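Long-range contact in HAD family phosphatase (Pseudomonas syringae pv. tomato, PDB 2ODA), which belongs to a Pseudomonas-specific subfamily of the haloacid dehalogenase (HAD) superfamily and probably has a novel biochemical function: residues F6-F11 with M98-S103. Sequence-based numbering, arbitrary orientation.
Sequences FPALLF and MALNVS
Leu-100 meets the strand beside the flat peptide joining Leu-9 to Leu-10. Its CD1 stands off one face of the peptide plane, out past the oxygen end, 4.4 Å from Leu-9 O. The Leu-10 side chain leaves from that same face, whereas the Leu-9 side chain leaves from the other one, onto Val-109 of strand 109-112 and Leu-183 of helix 179-191. Along the edges the strand is engaged by backbone hydrogen bonds: Leu-9 with Pro-54 and Ala-56, Leu-10 with Val-109 and Ile-111. This places strand 9-12 inside the parallel sheet of the HAD Rossmann-like fold, whose strand order 3-2-1-4-5-6 puts the first strand beside the fourth.

Residues 98-103 end helix 91-99, which packs on one side of this sheet, and start the connection to strand 109-112. The helix closes in a Schellman motif: Asn-101 has positive phi (57°), and its N bonds Met-98 O at 2.9 Å. Leu-100 and Val-102, on either side of Asn-101 in sequence, both point toward 6-11, Val-102 at Ala-8 just ahead of the strand. No hydrogen bond joins the segments, and the side-chain pairs that meet are all carbon on carbon.

Leu-10 and Leu-100 pass each other in opposite directions, with Leu-10 CD2 4.0 Å from Leu-100 CD1; Leu-10 also packs on Cys-93, Ala-96 and Leu-97 of the helix. The same Leu-100 CD1 approaches Ala-8 CB to 3.9 Å, so one methyl touches both Ala-8, before the strand, and Leu-10, within it. In Val-102, chi1 of 157° leaves CG2 opposite the carbonyl carbon, and this branch presses on Ala-8 CB at 3.5 Å, tighter than usual carbon packing.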
loop_
_atom_site.group_PDB
_atom_site.type_symbol
_atom_site.label_atom_id
_atom_site.label_comp_id
_atom_site.label_asym_id
_atom_site.label_seq_id
_atom_site.Cartn_x
_atom_site.Cartn_y
_atom_site.Cartn_z
ATOM N N PHE B 6 1.580 -3.917 15.979
ATOM C CA PHE B 6 1.126 -2.967 14.961
ATOM C C PHE B 6 2.191 -1.906 14.701
ATOM O O PHE B 6 2.635 -1.222 15.634
ATOM C CB PHE B 6 -0.208 -2.314 15.390
ATOM C CG PHE B 6 -1.296 -3.305 15.642
ATOM C CD1 PHE B 6 -2.037 -3.817 14.580
ATOM C CD2 PHE B 6 -1.581 -3.747 16.938
ATOM C CE1 PHE B 6 -3.058 -4.751 14.790
ATOM C CE2 PHE B 6 -2.578 -4.697 17.157
ATOM C CZ PHE B 6 -3.310 -5.202 16.072
ATOM N N PRO B 7 2.629 -1.769 13.440
ATOM C CA PRO B 7 3.662 -0.766 13.150
ATOM C C PRO B 7 3.179 0.693 13.118
ATOM O O PRO B 7 3.967 1.589 13.408
ATOM C CB PRO B 7 4.204 -1.184 11.786
ATOM C CG PRO B 7 3.161 -2.034 11.167
ATOM C CD PRO B 7 2.254 -2.557 12.249
ATOM N N ALA B 8 1.908 0.924 12.796
ATOM C CA ALA B 8 1.393 2.286 12.672
ATOM C C ALA B 8 -0.130 2.236 12.754
ATOM O O ALA B 8 -0.738 1.242 12.353
ATOM C CB ALA B 8 1.822 2.909 11.348
ATOM N N LEU B 9 -0.714 3.317 13.258
ATOM C CA LEU B 9 -2.153 3.497 13.271
ATOM C C LEU B 9 -2.523 4.804 12.588
ATOM O O LEU B 9 -1.918 5.865 12.842
ATOM C CB LEU B 9 -2.714 3.462 14.702
ATOM C CG LEU B 9 -2.459 2.229 15.584
ATOM C CD1 LEU B 9 -3.012 2.465 16.991
ATOM C CD2 LEU B 9 -3.103 0.978 14.983
ATOM N N LEU B 10 -3.517 4.722 11.708
ATOM C CA LEU B 10 -4.083 5.898 11.032
ATOM C C LEU B 10 -5.457 6.164 11.587
ATOM O O LEU B 10 -6.219 5.216 11.782
ATOM C CB LEU B 10 -4.197 5.631 9.534
ATOM C CG LEU B 10 -2.889 5.196 8.861
ATOM C CD1 LEU B 10 -3.150 5.003 7.357
ATOM C CD2 LEU B 10 -1.747 6.212 9.110
ATOM N N PHE B 11 -5.789 7.440 11.825
ATOM C CA PHE B 11 -7.112 7.811 12.351
ATOM C C PHE B 11 -7.753 8.869 11.480
ATOM O O PHE B 11 -7.106 9.835 11.097
ATOM C CB PHE B 11 -6.986 8.452 13.744
ATOM C CG PHE B 11 -6.542 7.520 14.819
ATOM C CD1 PHE B 11 -5.184 7.348 15.092
ATOM C CD2 PHE B 11 -7.476 6.859 15.607
ATOM C CE1 PHE B 11 -4.770 6.490 16.133
ATOM C CE2 PHE B 11 -7.073 6.015 16.655
ATOM C CZ PHE B 11 -5.715 5.844 16.911
HETATM N N MSE B 98 3.644 6.725 4.530
HETATM C CA MSE B 98 4.930 7.305 4.129
HETATM C C MSE B 98 5.404 8.434 5.031
HETATM O O MSE B 98 6.597 8.519 5.356
HETATM C CB MSE B 98 4.884 7.746 2.669
HETATM C CG MSE B 98 4.822 6.536 1.742
HETATM SE SE MSE B 98 4.805 7.105 -0.121
HETATM C CE MSE B 98 2.962 7.213 -0.403
ATOM N N ALA B 99 4.463 9.272 5.459
ATOM C CA ALA B 99 4.736 10.359 6.404
ATOM C C ALA B 99 5.234 9.829 7.743
ATOM O O ALA B 99 5.958 10.526 8.447
ATOM C CB ALA B 99 3.484 11.234 6.598
ATOM N N LEU B 100 4.845 8.598 8.093
ATOM C CA LEU B 100 5.313 7.925 9.306
ATOM C C LEU B 100 6.530 7.044 9.066
ATOM O O LEU B 100 6.970 6.332 9.973
ATOM C CB LEU B 100 4.186 7.063 9.901
ATOM C CG LEU B 100 2.948 7.796 10.438
ATOM C CD1 LEU B 100 1.866 6.794 10.827
ATOM C CD2 LEU B 100 3.324 8.702 11.629
ATOM N N ASN B 101 7.074 7.075 7.850
ATOM C CA ASN B 101 8.266 6.292 7.492
ATOM C C ASN B 101 8.054 4.798 7.736
ATOM O O ASN B 101 8.976 4.090 8.102
ATOM C CB ASN B 101 9.497 6.776 8.283
ATOM C CG ASN B 101 9.803 8.244 8.039
ATOM O OD1 ASN B 101 10.106 8.639 6.919
ATOM N ND2 ASN B 101 9.709 9.058 9.085
ATOM N N VAL B 102 6.825 4.334 7.536
ATOM C CA VAL B 102 6.465 2.939 7.749
ATOM C C VAL B 102 7.286 2.041 6.821
ATOM O O VAL B 102 7.462 2.351 5.644
ATOM C CB VAL B 102 4.928 2.765 7.553
ATOM C CG1 VAL B 102 4.536 1.357 7.199
ATOM C CG2 VAL B 102 4.179 3.243 8.824
ATOM N N SER B 103 7.794 0.939 7.355
ATOM C CA SER B 103 8.628 0.061 6.532
ATOM C C SER B 103 7.843 -1.073 5.850
ATOM O O SER B 103 8.313 -1.643 4.859
ATOM C CB SER B 103 9.810 -0.476 7.347
ATOM O OG SER B 103 9.361 -1.408 8.331
#